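Local coordinates for protein putative aspartate aminotransferase (Thermus thermophilus, PDB 1IUG) that probably catalyses pyridoxal 5'-phosphate-dependent transfer of amino groups from amino acids such as aspartate to 2-oxo acids, as a class-V aminotransferase, at residues A[45-50]-A[169-174]; A[51-56]-A[195-200]; A[41-46]-A[241-246]; A[109-114]-A[136-141]; A[163-168]-A[251-256]. All blocks are in the same frame, centred on the assembly; numbering follows the deposited sequence.

Contact 1: residues A[45-50]-A[169-174]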
# COMPACT_ATOMS: atom_id res chain seq x y z
N GLU A 45 1.85 5.97 21.31
CA GLU A 45 1.25 6.94 22.22
C GLU A 45 -0.16 7.29 21.75
O GLU A 45 -1.07 7.42 22.56
CB GLU A 45 2.07 8.23 22.26
CG GLU A 45 3.44 8.12 22.88
CD GLU A 45 4.17 9.46 22.88
OE1 GLU A 45 3.50 10.51 23.04
OE2 GLU A 45 5.41 9.46 22.72
N ALA A 46 -0.32 7.49 20.45
CA ALA A 46 -1.61 7.84 19.86
C ALA A 46 -2.67 6.78 20.16
O ALA A 46 -3.82 7.13 20.44
CB ALA A 46 -1.46 8.04 18.35
N PHE A 47 -2.29 5.51 20.10
CA PHE A 47 -3.21 4.41 20.37
C PHE A 47 -3.43 4.12 21.85
O PHE A 47 -4.36 3.40 22.21
CB PHE A 47 -2.74 3.13 19.67
CG PHE A 47 -3.25 2.98 18.26
CD1 PHE A 47 -2.38 3.11 17.18
CD2 PHE A 47 -4.58 2.66 18.02
CE1 PHE A 47 -2.84 2.93 15.88
CE2 PHE A 47 -5.05 2.48 16.72
CZ PHE A 47 -4.18 2.61 15.65
N ARG A 48 -2.55 4.65 22.71
CA ARG A 48 -2.65 4.45 24.15
C ARG A 48 -2.50 2.96 24.45
O ARG A 48 -3.44 2.31 24.91
CB ARG A 48 -4.02 4.91 24.68
CG ARG A 48 -4.35 6.38 24.54
CD ARG A 48 -3.39 7.28 25.27
NE ARG A 48 -3.89 8.66 25.33
CZ ARG A 48 -5.00 9.03 25.97
NH1 ARG A 48 -5.74 8.14 26.63
NH2 ARG A 48 -5.37 10.31 25.95
N THR A 49 -1.34 2.41 24.12
CA THR A 49 -1.09 1.00 24.36
C THR A 49 0.34 0.74 24.81
O THR A 49 1.23 1.55 24.56
CB THR A 49 -1.40 0.13 23.10
OG1 THR A 49 -1.16 -1.26 23.40
CG2 THR A 49 -0.51 0.52 21.93
N GLU A 50 0.52 -0.36 25.52
CA GLU A 50 1.84 -0.75 25.99
C GLU A 50 2.37 -1.76 24.97
O GLU A 50 3.50 -2.23 25.08
CB GLU A 50 1.73 -1.40 27.37
CG GLU A 50 2.99 -1.27 28.23
CD GLU A 50 3.27 0.17 28.62
OE1 GLU A 50 2.38 0.81 29.22
OE2 GLU A 50 4.39 0.65 28.34
N VAL A 169 -9.35 7.48 22.25
CA VAL A 169 -9.12 6.06 21.96
C VAL A 169 -8.06 5.48 22.89
O VAL A 169 -7.23 6.20 23.45
CB VAL A 169 -8.66 5.82 20.48
CG1 VAL A 169 -9.74 6.25 19.50
CG2 VAL A 169 -7.35 6.55 20.20
N ALA A 170 -8.11 4.16 23.05
CA ALA A 170 -7.15 3.42 23.87
C ALA A 170 -7.35 1.95 23.54
O ALA A 170 -8.39 1.57 23.00
CB ALA A 170 -7.40 3.66 25.35
N LEU A 171 -6.34 1.13 23.80
CA LEU A 171 -6.46 -0.29 23.54
C LEU A 171 -6.89 -1.04 24.80
O LEU A 171 -8.08 -1.10 25.11
CB LEU A 171 -5.17 -0.86 22.97
CG LEU A 171 -5.28 -1.35 21.52
CD1 LEU A 171 -5.80 -0.24 20.64
CD2 LEU A 171 -3.92 -1.82 21.03
N GLU A 172 -5.92 -1.55 25.56
CA GLU A 172 -6.21 -2.30 26.77
C GLU A 172 -7.05 -1.54 27.80
O GLU A 172 -7.89 -2.14 28.47
CB GLU A 172 -4.93 -2.87 27.42
CG GLU A 172 -3.78 -1.89 27.63
CD GLU A 172 -2.78 -1.87 26.48
OE1 GLU A 172 -1.56 -1.76 26.75
OE2 GLU A 172 -3.19 -1.94 25.31
N ALA A 173 -6.87 -0.23 27.88
CA ALA A 173 -7.63 0.59 28.82
C ALA A 173 -9.13 0.61 28.48
O ALA A 173 -9.95 0.88 29.35
CB ALA A 173 -7.09 2.00 28.86
N MET A 174 -9.47 0.34 27.22
CA MET A 174 -10.87 0.30 26.80
C MET A 174 -11.34 -1.14 26.60
O MET A 174 -12.45 -1.38 26.13
CB MET A 174 -11.08 1.10 25.51
CG MET A 174 -10.83 2.59 25.63
SD MET A 174 -11.63 3.58 24.33
CE MET A 174 -11.29 2.64 22.90
O HOH W 1 -4.52 1.37 27.13
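Arg48 and Ala170 lie where the two backbones come closest, CA to CA 4.6 Å, and segments 45-50 and 169-174 run almost parallel, their end-to-end directions 5° apart. In this fold type I aminotransferase the pairing lays the C-terminal end of helix 30-47, and the link to strand 52-57, beside the loop that enters strand 178-182. Just past the helix Arg48 takes a positive phi, and its carbonyl O accepts a weak but straight bond from Leu171 N (3.3 Å, 176°). A water also donates to Arg48 O and accepts from Ala173 N, while Phe47 O receives a CA-H contact from Ala170 CA at 3.2 Å.

Among the side chains, Glu172 does most of the gripping. Its CG lies between the backbone N and the carbonyl carbon (chi1 50°) and the chain bends again at chi2, bringing the carboxylate over to Thr49 and Glu50. OE1 accepts from Glu50 N at 2.8 Å; OE2 uses its syn lone pair for Thr49 OG1, 2.9 Å away. Two bonds on different oxygens fix the carboxylate's rotation. Thr49 OG1 also holds Gly51 N. Deeper in, Leu171 CD1 meets Phe47 CD2 obliquely at 4.1 Å, and both side chains rest on Ala179 of strand 178-182. On the exposed side Arg48 CB packs on Ala170 CB (3.7 Å), and Val169 O sits over one face of the guanidinium, 4.0 Å from Arg48 NH1.

Contact 2: residues A[51-56]-A[195-200]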
# COMPACT_ATOMS: atom_id res chain seq x y z
N GLY A 51 1.53 -2.07 23.98
CA GLY A 51 1.89 -3.02 22.94
C GLY A 51 2.68 -2.44 21.78
O GLY A 51 3.47 -1.52 21.95
N GLU A 52 2.46 -2.99 20.59
CA GLU A 52 3.17 -2.56 19.39
C GLU A 52 2.23 -2.13 18.28
O GLU A 52 1.12 -2.64 18.15
CB GLU A 52 4.05 -3.69 18.86
CG GLU A 52 5.06 -4.27 19.84
CD GLU A 52 6.23 -3.34 20.13
OE1 GLU A 52 6.47 -2.38 19.36
OE2 GLU A 52 6.92 -3.57 21.14
N VAL A 53 2.68 -1.17 17.48
CA VAL A 53 1.90 -0.70 16.35
C VAL A 53 2.71 -1.01 15.10
O VAL A 53 3.89 -0.68 15.01
CB VAL A 53 1.60 0.82 16.42
CG1 VAL A 53 0.69 1.22 15.27
CG2 VAL A 53 0.95 1.17 17.76
N LEU A 54 2.09 -1.72 14.16
CA LEU A 54 2.75 -2.08 12.91
C LEU A 54 2.28 -1.18 11.77
O LEU A 54 1.08 -0.89 11.64
CB LEU A 54 2.49 -3.55 12.58
CG LEU A 54 3.05 -4.55 13.60
CD1 LEU A 54 2.62 -5.96 13.24
CD2 LEU A 54 4.57 -4.44 13.65
N ILE A 55 3.23 -0.71 10.97
CA ILE A 55 2.95 0.14 9.82
C ILE A 55 2.93 -0.72 8.56
O ILE A 55 3.92 -1.36 8.21
CB ILE A 55 4.02 1.23 9.66
CG1 ILE A 55 4.10 2.08 10.93
CG2 ILE A 55 3.73 2.08 8.42
CD1 ILE A 55 5.12 3.19 10.86
N LEU A 56 1.78 -0.73 7.88
CA LEU A 56 1.62 -1.51 6.66
C LEU A 56 1.41 -0.60 5.46
O LEU A 56 0.73 0.43 5.56
CB LEU A 56 0.41 -2.45 6.78
CG LEU A 56 0.35 -3.39 7.99
CD1 LEU A 56 -0.91 -4.23 7.89
CD2 LEU A 56 1.57 -4.29 8.06
N PHE A 195 -2.51 0.86 9.76
CA PHE A 195 -1.84 0.52 11.01
C PHE A 195 -2.59 -0.54 11.81
O PHE A 195 -3.81 -0.52 11.92
CB PHE A 195 -1.66 1.77 11.89
CG PHE A 195 -1.17 2.97 11.14
CD1 PHE A 195 -2.05 3.96 10.74
CD2 PHE A 195 0.18 3.09 10.81
CE1 PHE A 195 -1.61 5.06 10.02
CE2 PHE A 195 0.63 4.19 10.09
CZ PHE A 195 -0.26 5.17 9.70
N VAL A 196 -1.83 -1.48 12.36
CA VAL A 196 -2.38 -2.54 13.19
C VAL A 196 -1.73 -2.39 14.56
O VAL A 196 -0.51 -2.53 14.70
CB VAL A 196 -2.08 -3.95 12.65
CG1 VAL A 196 -2.69 -5.00 13.58
CG2 VAL A 196 -2.66 -4.12 11.25
N ALA A 197 -2.54 -2.00 15.54
CA ALA A 197 -2.07 -1.83 16.90
C ALA A 197 -2.44 -3.09 17.67
O ALA A 197 -3.60 -3.52 17.65
CB ALA A 197 -2.71 -0.60 17.54
N LEU A 198 -1.45 -3.68 18.34
CA LEU A 198 -1.64 -4.90 19.11
C LEU A 198 -1.25 -4.70 20.57
O LEU A 198 -0.12 -4.30 20.87
CB LEU A 198 -0.80 -6.03 18.52
CG LEU A 198 -1.05 -6.41 17.05
CD1 LEU A 198 0.13 -7.18 16.50
CD2 LEU A 198 -2.34 -7.21 16.92
N SER A 199 -2.18 -4.99 21.47
CA SER A 199 -1.93 -4.87 22.91
C SER A 199 -1.03 -6.04 23.33
O SER A 199 -0.85 -7.00 22.57
CB SER A 199 -3.26 -4.95 23.68
OG SER A 199 -3.83 -6.24 23.58
N PRO A 200 -0.44 -5.96 24.54
CA PRO A 200 0.43 -7.05 25.03
C PRO A 200 -0.31 -8.38 25.01
O PRO A 200 0.24 -9.41 24.63
CB PRO A 200 0.76 -6.60 26.45
CG PRO A 200 0.79 -5.10 26.32
CD PRO A 200 -0.45 -4.83 25.49
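Leu54 and Val196 form a hydrogen-bonded pair in the middle of an antiparallel ladder that joins strand 52-57 to strand 193-198, the strand axes 4.6 Å apart and 164° from each other in direction. Four backbone bonds hold it: Glu52 and Leu198 exchange one pair, Leu54 and Val196 the other. The Leu198 N to Glu52 O bond, 2.8 Å, is nearly straight.

Packing is closest toward the Phe195 end. Phe195 keeps CG anti to its carbonyl carbon (chi1 -45°), which lays the ring alongside Ile55: Ile55 CG1 comes to the ring edge at CD2, 4.0 Å away, and CG2 nears CE2. Val53 CG2 touches Ala197 CB at 4.1 Å on this same face. On the face of Leu54, Val196 and Leu198, Leu56 CD1 reaches Val196 CG2 (3.8 Å), while Leu54 CD1 and Leu198 CD1 keep a wider 4.3 Å.

The other end is looser, and its contacts are mainly with backbone: Gly51 CA closes on Leu198 O at 3.2 Å as a CA-H contact, and the Pro200 ring brushes the Gly51 backbone. Glu52, partly exposed, leads its carboxylate away from strand 193-198, and OE1 makes a salt bridge with Arg40.

Helix 30-47 covers the Val53, Phe195 and Ala197 face through Leu43 and Phe47, and helix 215-222 packs on Leu54 and Val196 from the other. On its other edge strand 193-198 pairs antiparallel with strand 178-182, leaving 52-57 as an outermost strand of the seven-stranded sheet within this chain.

Contact 3: residues A[41-46]-A[241-246]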
# COMPACT_ATOMS: atom_id res chain seq x y z
N GLY A 41 6.86 4.62 17.66
CA GLY A 41 6.69 5.16 19.00
C GLY A 41 5.57 6.17 19.17
O GLY A 41 4.88 6.16 20.19
N LEU A 42 5.41 7.05 18.19
CA LEU A 42 4.36 8.06 18.25
C LEU A 42 2.96 7.44 18.09
O LEU A 42 2.02 7.84 18.78
CB LEU A 42 4.60 9.14 17.19
CG LEU A 42 5.84 10.00 17.43
CD1 LEU A 42 6.09 10.90 16.23
CD2 LEU A 42 5.68 10.83 18.71
N LEU A 43 2.83 6.46 17.20
CA LEU A 43 1.55 5.79 16.98
C LEU A 43 1.19 5.00 18.23
O LEU A 43 0.02 4.78 18.54
CB LEU A 43 1.65 4.86 15.77
CG LEU A 43 1.62 5.57 14.42
CD1 LEU A 43 2.22 4.71 13.32
CD2 LEU A 43 0.18 5.96 14.09
N ARG A 44 2.23 4.58 18.94
CA ARG A 44 2.16 3.84 20.19
C ARG A 44 1.43 4.71 21.22
O ARG A 44 0.50 4.26 21.89
CB ARG A 44 3.59 3.57 20.63
CG ARG A 44 3.95 2.14 20.90
CD ARG A 44 3.18 1.54 22.04
NE ARG A 44 3.77 1.94 23.31
CZ ARG A 44 5.08 1.88 23.61
NH1 ARG A 44 5.96 1.44 22.71
NH2 ARG A 44 5.50 2.26 24.80
N GLU A 45 1.85 5.97 21.31
CA GLU A 45 1.25 6.94 22.22
C GLU A 45 -0.16 7.29 21.75
O GLU A 45 -1.07 7.42 22.56
CB GLU A 45 2.07 8.23 22.26
CG GLU A 45 3.44 8.12 22.88
CD GLU A 45 4.17 9.46 22.88
OE1 GLU A 45 3.50 10.51 23.04
OE2 GLU A 45 5.41 9.46 22.72
N ALA A 46 -0.32 7.49 20.45
CA ALA A 46 -1.61 7.84 19.86
C ALA A 46 -2.67 6.78 20.16
O ALA A 46 -3.82 7.13 20.44
CB ALA A 46 -1.46 8.04 18.35
N ALA A 241 5.80 13.54 11.26
CA ALA A 241 5.74 15.00 11.36
C ALA A 241 4.43 15.52 11.96
O ALA A 241 4.44 16.43 12.79
CB ALA A 241 5.97 15.62 9.98
N VAL A 242 3.31 14.95 11.53
CA VAL A 242 2.00 15.36 12.04
C VAL A 242 1.83 14.96 13.51
O VAL A 242 1.40 15.78 14.33
CB VAL A 242 0.84 14.78 11.20
CG1 VAL A 242 -0.49 14.97 11.91
CG2 VAL A 242 0.79 15.46 9.84
N LEU A 243 2.17 13.72 13.83
CA LEU A 243 2.04 13.24 15.20
C LEU A 243 2.91 14.04 16.17
O LEU A 243 2.51 14.27 17.31
CB LEU A 243 2.37 11.75 15.30
CG LEU A 243 1.30 10.81 14.73
CD1 LEU A 243 1.80 9.37 14.76
CD2 LEU A 243 -0.00 10.95 15.51
N GLU A 244 4.09 14.46 15.72
CA GLU A 244 4.99 15.25 16.55
C GLU A 244 4.37 16.58 16.96
O GLU A 244 4.62 17.07 18.06
CB GLU A 244 6.32 15.51 15.84
CG GLU A 244 7.34 14.40 16.02
CD GLU A 244 8.62 14.66 15.24
OE1 GLU A 244 9.02 13.78 14.45
OE2 GLU A 244 9.23 15.73 15.43
N GLU A 245 3.56 17.16 16.08
CA GLU A 245 2.91 18.43 16.36
C GLU A 245 1.59 18.30 17.12
O GLU A 245 1.30 19.09 18.02
CB GLU A 245 2.67 19.21 15.06
CG GLU A 245 2.15 20.62 15.31
CD GLU A 245 1.76 21.35 14.03
OE1 GLU A 245 0.55 21.55 13.82
OE2 GLU A 245 2.67 21.72 13.25
N VAL A 246 0.79 17.29 16.77
CA VAL A 246 -0.51 17.09 17.40
C VAL A 246 -0.51 16.44 18.79
O VAL A 246 -1.23 16.90 19.68
CB VAL A 246 -1.46 16.29 16.47
CG1 VAL A 246 -2.75 15.94 17.19
CG2 VAL A 246 -1.77 17.11 15.23
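Leu42 and Leu243 are the centre of an apolar helix-to-helix contact in which helix 30-47, lying on the large sheet, packs the last turns of helix 233-246 against its side. The short axes pass 9.9 Å apart and cross at 47°, a separation that lets leucine side chains fill the space between the backbones.

Leu243 is the residue that reaches in. With CG anti to its carbonyl carbon (chi1 -73°), it spreads its two methyls over the surface of the other helix. Leu243 CD1 enters between Leu42 and Leu43, 3.7 Å from Leu42 CB and 3.8 Å from Leu43 CG; Leu243 CD2 turns toward Ala46 and stops 4.3 Å from Ala46 CB. Leu42 and Leu243 run antiparallel alongside one another, Leu42 CD1 lying 3.9 Å from Leu243 CB, whereas Leu43 meets Leu243 roughly at a right angle. Leu42 CD1 also touches the CG methylene of Glu244 at 3.7 Å, and the extended chain of that exposed glutamate carries its carboxylate on past the leucines.

Leu43 then links this layer to the large sheet, resting on Val53 and Ile55, and Leu243 also touches Leu187, two residues beyond the cofactor-bearing Lys185. Glu245 points off to a salt bridge with Lys15.

What meets between the helices is therefore hydrocarbon alone: carbon against carbon, even for the glutamate. The contact depends on shape and on the burial of leucine methyls, with charge kept at its margin.

Contact 4: residues A[109-114]-A[136-141]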
# COMPACT_ATOMS: atom_id res chain seq x y z
N GLY A 109 -27.33 3.77 11.36
CA GLY A 109 -27.49 4.93 12.21
C GLY A 109 -27.49 4.51 13.67
O GLY A 109 -27.26 5.33 14.56
N ASP A 110 -27.76 3.23 13.90
CA ASP A 110 -27.79 2.66 15.25
C ASP A 110 -26.46 2.00 15.61
O ASP A 110 -25.59 1.81 14.76
CB ASP A 110 -28.91 1.62 15.37
CG ASP A 110 -30.29 2.25 15.44
OD1 ASP A 110 -30.55 3.24 14.72
OD2 ASP A 110 -31.13 1.73 16.21
N THR A 111 -26.31 1.68 16.89
CA THR A 111 -25.11 1.02 17.40
C THR A 111 -25.53 -0.13 18.31
O THR A 111 -26.63 -0.12 18.87
CB THR A 111 -24.20 1.99 18.19
OG1 THR A 111 -24.95 2.61 19.25
CG2 THR A 111 -23.62 3.06 17.28
N PRO A 112 -24.66 -1.14 18.47
CA PRO A 112 -24.93 -2.31 19.31
C PRO A 112 -25.10 -1.98 20.79
O PRO A 112 -24.49 -1.03 21.30
CB PRO A 112 -23.68 -3.17 19.10
CG PRO A 112 -23.20 -2.76 17.75
CD PRO A 112 -23.36 -1.28 17.79
N ARG A 113 -25.94 -2.75 21.47
CA ARG A 113 -26.17 -2.59 22.91
C ARG A 113 -25.23 -3.59 23.58
O ARG A 113 -25.00 -4.68 23.05
CB ARG A 113 -27.61 -2.98 23.28
CG ARG A 113 -28.71 -2.42 22.40
CD ARG A 113 -28.76 -0.91 22.39
NE ARG A 113 -29.72 -0.40 21.41
CZ ARG A 113 -31.01 -0.72 21.36
NH1 ARG A 113 -31.54 -1.56 22.25
NH2 ARG A 113 -31.79 -0.22 20.41
N PRO A 114 -24.67 -3.24 24.75
CA PRO A 114 -23.76 -4.15 25.47
C PRO A 114 -24.41 -5.51 25.77
O PRO A 114 -23.74 -6.54 25.81
CB PRO A 114 -23.47 -3.38 26.75
CG PRO A 114 -23.51 -1.95 26.29
CD PRO A 114 -24.73 -1.92 25.40
N ALA A 136 -22.11 7.22 13.18
CA ALA A 136 -22.36 6.63 14.49
C ALA A 136 -21.10 6.28 15.26
O ALA A 136 -20.10 5.82 14.69
CB ALA A 136 -23.25 5.40 14.35
N LEU A 137 -21.16 6.47 16.58
CA LEU A 137 -20.05 6.17 17.47
C LEU A 137 -20.48 5.08 18.43
O LEU A 137 -21.40 5.27 19.23
CB LEU A 137 -19.65 7.42 18.26
CG LEU A 137 -18.41 7.31 19.15
CD1 LEU A 137 -17.18 7.10 18.27
CD2 LEU A 137 -18.26 8.56 19.99
N ALA A 138 -19.83 3.92 18.37
CA ALA A 138 -20.15 2.82 19.25
C ALA A 138 -19.50 3.01 20.62
O ALA A 138 -18.44 3.62 20.73
CB ALA A 138 -19.70 1.50 18.64
N ASP A 139 -20.16 2.50 21.66
CA ASP A 139 -19.65 2.59 23.03
C ASP A 139 -18.68 1.43 23.23
O ASP A 139 -19.00 0.42 23.86
CB ASP A 139 -20.80 2.49 24.03
CG ASP A 139 -20.41 2.96 25.43
OD1 ASP A 139 -19.20 3.04 25.75
OD2 ASP A 139 -21.33 3.27 26.22
N LEU A 140 -17.47 1.60 22.69
CA LEU A 140 -16.43 0.59 22.74
C LEU A 140 -16.11 -0.06 24.09
O LEU A 140 -16.13 -1.28 24.20
CB LEU A 140 -15.15 1.15 22.11
CG LEU A 140 -14.41 0.29 21.09
CD1 LEU A 140 -15.36 -0.14 19.98
CD2 LEU A 140 -13.25 1.07 20.51
N PRO A 141 -15.82 0.75 25.13
CA PRO A 141 -15.51 0.18 26.45
C PRO A 141 -16.62 -0.70 27.01
O PRO A 141 -16.35 -1.78 27.53
CB PRO A 141 -15.28 1.42 27.32
CG PRO A 141 -14.83 2.45 26.34
CD PRO A 141 -15.77 2.22 25.19
O HOH W 2 -22.67 1.23 21.39
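Ala136 and Thr111 meet where the second strand of the small hairpin 130-131/136-137 runs on toward the start of helix 140-150, with the loop between strands 100-105 and 124-128 lying alongside. The touching group is one methyl. Thr111 has OG1 between its backbone N and carbonyl carbon (chi1 55°), which sends CG2 toward the hairpin strand. There CG2 lies 3.8 Å from Ala136 CB, 3.7 Å from Leu137 O and 4.0 Å from Ala138 CA, following the backbone through three consecutive residues. Ala136 CB is also approached by Gly109 O, again at 4.0 Å.

Polar linkage is left to a water beyond the methyl. It donates to Pro112 O at 2.9 Å and accepts from Asp139 N at 2.8 Å, tying loop backbone to the backbone just ahead of the helix. Thr111 OG1 is a weak third partner at 3.4 Å. Outside the pair of segments, Asp110 anchors the loop by a salt bridge to Lys278, Leu137 shares backbone bonding with Arg279, and Pro112 packs with Ala138 on Leu143 of helix 140-150.

The Ala136 side chain is about 10 Å from that of Arg322, which is predicted to bind substrate, so the hairpin strand probably passes near the active site. Asp139 occupies the N-cap position and is also the centre of an inverse gamma turn, closed by a weak Leu140 N to Ala138 O bond: a strand passing by a tight turn into a helix N-terminus.

Contact 5: residues A[163-168]-A[251-256]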
# COMPACT_ATOMS: atom_id res chain seq x y z
N SER A 163 -11.57 7.20 14.29
CA SER A 163 -11.63 7.58 15.70
C SER A 163 -10.23 8.01 16.17
O SER A 163 -10.10 8.88 17.03
CB SER A 163 -12.20 6.46 16.58
OG SER A 163 -11.41 5.29 16.53
N LEU A 164 -9.20 7.43 15.56
CA LEU A 164 -7.82 7.77 15.91
C LEU A 164 -7.53 9.24 15.57
O LEU A 164 -7.66 9.64 14.41
CB LEU A 164 -6.82 6.88 15.16
CG LEU A 164 -5.34 7.11 15.50
CD1 LEU A 164 -5.06 6.65 16.92
CD2 LEU A 164 -4.45 6.37 14.53
N LEU A 165 -7.17 10.02 16.59
CA LEU A 165 -6.86 11.45 16.45
C LEU A 165 -8.08 12.31 16.13
O LEU A 165 -7.96 13.48 15.75
CB LEU A 165 -5.77 11.68 15.40
CG LEU A 165 -4.52 12.41 15.90
CD1 LEU A 165 -3.77 11.53 16.88
CD2 LEU A 165 -3.62 12.79 14.73
N VAL A 166 -9.26 11.73 16.30
CA VAL A 166 -10.51 12.42 16.05
C VAL A 166 -11.26 12.46 17.38
O VAL A 166 -11.81 13.49 17.76
CB VAL A 166 -11.35 11.69 14.97
CG1 VAL A 166 -12.67 12.38 14.77
CG2 VAL A 166 -10.58 11.64 13.67
N GLY A 167 -11.24 11.34 18.08
CA GLY A 167 -11.88 11.21 19.37
C GLY A 167 -10.97 10.43 20.30
O GLY A 167 -9.87 10.03 19.91
N GLU A 168 -11.41 10.24 21.54
CA GLU A 168 -10.63 9.51 22.53
C GLU A 168 -10.55 8.03 22.19
O GLU A 168 -11.57 7.41 21.86
CB GLU A 168 -11.25 9.66 23.92
CG GLU A 168 -11.03 11.02 24.57
CD GLU A 168 -9.59 11.26 25.01
OE1 GLU A 168 -9.23 12.43 25.22
OE2 GLU A 168 -8.83 10.28 25.16
N GLU A 251 -5.40 16.90 23.53
CA GLU A 251 -6.67 17.30 24.13
C GLU A 251 -7.30 18.50 23.42
O GLU A 251 -8.51 18.55 23.22
CB GLU A 251 -6.47 17.63 25.61
CG GLU A 251 -7.60 17.14 26.51
CD GLU A 251 -7.75 15.63 26.49
OE1 GLU A 251 -6.74 14.92 26.73
OE2 GLU A 251 -8.88 15.14 26.24
N GLU A 252 -6.46 19.46 23.04
CA GLU A 252 -6.93 20.65 22.34
C GLU A 252 -7.38 20.28 20.93
O GLU A 252 -8.38 20.80 20.44
CB GLU A 252 -5.82 21.71 22.28
CG GLU A 252 -5.39 22.26 23.64
CD GLU A 252 -4.23 21.49 24.27
OE1 GLU A 252 -4.30 20.25 24.42
OE2 GLU A 252 -3.23 22.15 24.63
N HIS A 253 -6.64 19.37 20.30
CA HIS A 253 -6.96 18.91 18.94
C HIS A 253 -8.30 18.19 18.93
O HIS A 253 -9.12 18.40 18.03
CB HIS A 253 -5.86 17.98 18.41
CG HIS A 253 -6.19 17.35 17.09
ND1 HIS A 253 -6.07 18.02 15.89
CD2 HIS A 253 -6.66 16.12 16.78
CE1 HIS A 253 -6.45 17.23 14.90
NE2 HIS A 253 -6.81 16.07 15.42
N LEU A 254 -8.51 17.34 19.93
CA LEU A 254 -9.75 16.59 20.04
C LEU A 254 -10.95 17.51 20.30
O LEU A 254 -12.00 17.34 19.68
CB LEU A 254 -9.64 15.52 21.14
CG LEU A 254 -8.57 14.45 20.89
CD1 LEU A 254 -8.56 13.43 22.02
CD2 LEU A 254 -8.81 13.77 19.54
N ALA A 255 -10.77 18.49 21.17
CA ALA A 255 -11.83 19.44 21.49
C ALA A 255 -12.20 20.27 20.26
O ALA A 255 -13.37 20.57 20.03
CB ALA A 255 -11.41 20.36 22.65
N LEU A 256 -11.20 20.63 19.46
CA LEU A 256 -11.45 21.40 18.24
C LEU A 256 -12.28 20.57 17.26
O LEU A 256 -13.28 21.04 16.73
CB LEU A 256 -10.14 21.82 17.58
CG LEU A 256 -10.29 22.55 16.24
CD1 LEU A 256 -10.95 23.91 16.47
CD2 LEU A 256 -8.94 22.72 15.56
O HOH W 3 -13.17 14.79 19.77
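Val166 and Leu254 mark the nearest backbone approach, CA to CA 5.8 Å, where the tight turn 163-168 abuts one side of helix 250-270. The turn is drawn in by Ser163 O, which accepts from both Val166 N and Gly167 N, and it offers its next carbonyls to the helix.

His253, with CG anti to the backbone N (chi1 173°), brings its ring edge-on to Leu165 O. The oxygen lies in the ring plane, 2.9 Å from NE2, yet the bond is bent to 125° and weak, because the oxygen is displaced toward CD2. Leu254 CD2 settles against the Val166-Gly167 peptide, 3.5 Å from Val166 O. That carbonyl also accepts a hydrogen bond from a water, which donates a second to Leu254 O.

At the exposed edge of the contact Glu168 OE1 and Glu251 OE2 stand only 2.9 Å apart with nearly coplanar carboxylates. Such closeness of two acceptors would be costly if both were charged, and one of the two may be protonated; Glu168 OE2 has a weak, long ion pair with Arg48.

Around this seam Leu165 and His253 both pack on Val246 of helix 233-246, and Leu164 turns the other way onto Ala46 and Phe47 of helix 30-47.

Contacts 1, 2 and 3 all involve the 41-56 stretch, which passes from helix 30-47 through a short loop into strand 52-57. Contacts 1 and 2 lie 10 Å apart between centres and join directly, with Phe47 CG 3.7 Å from Ala197 CB. Contact 5 continues along the chain into contact 1 and adjoins contact 3, where Val246 CG1 comes 3.7 Å from His253 CG. Contact 4 is about 27 Å from contact 3 between centres, but it touches contact 1, whose Met174 CE is 3.5 Å from Leu140 CD2. It is the one near a predicted substrate residue, Arg322; the others lie away from that residue and from Lys185, which carries the pyridoxal phosphate.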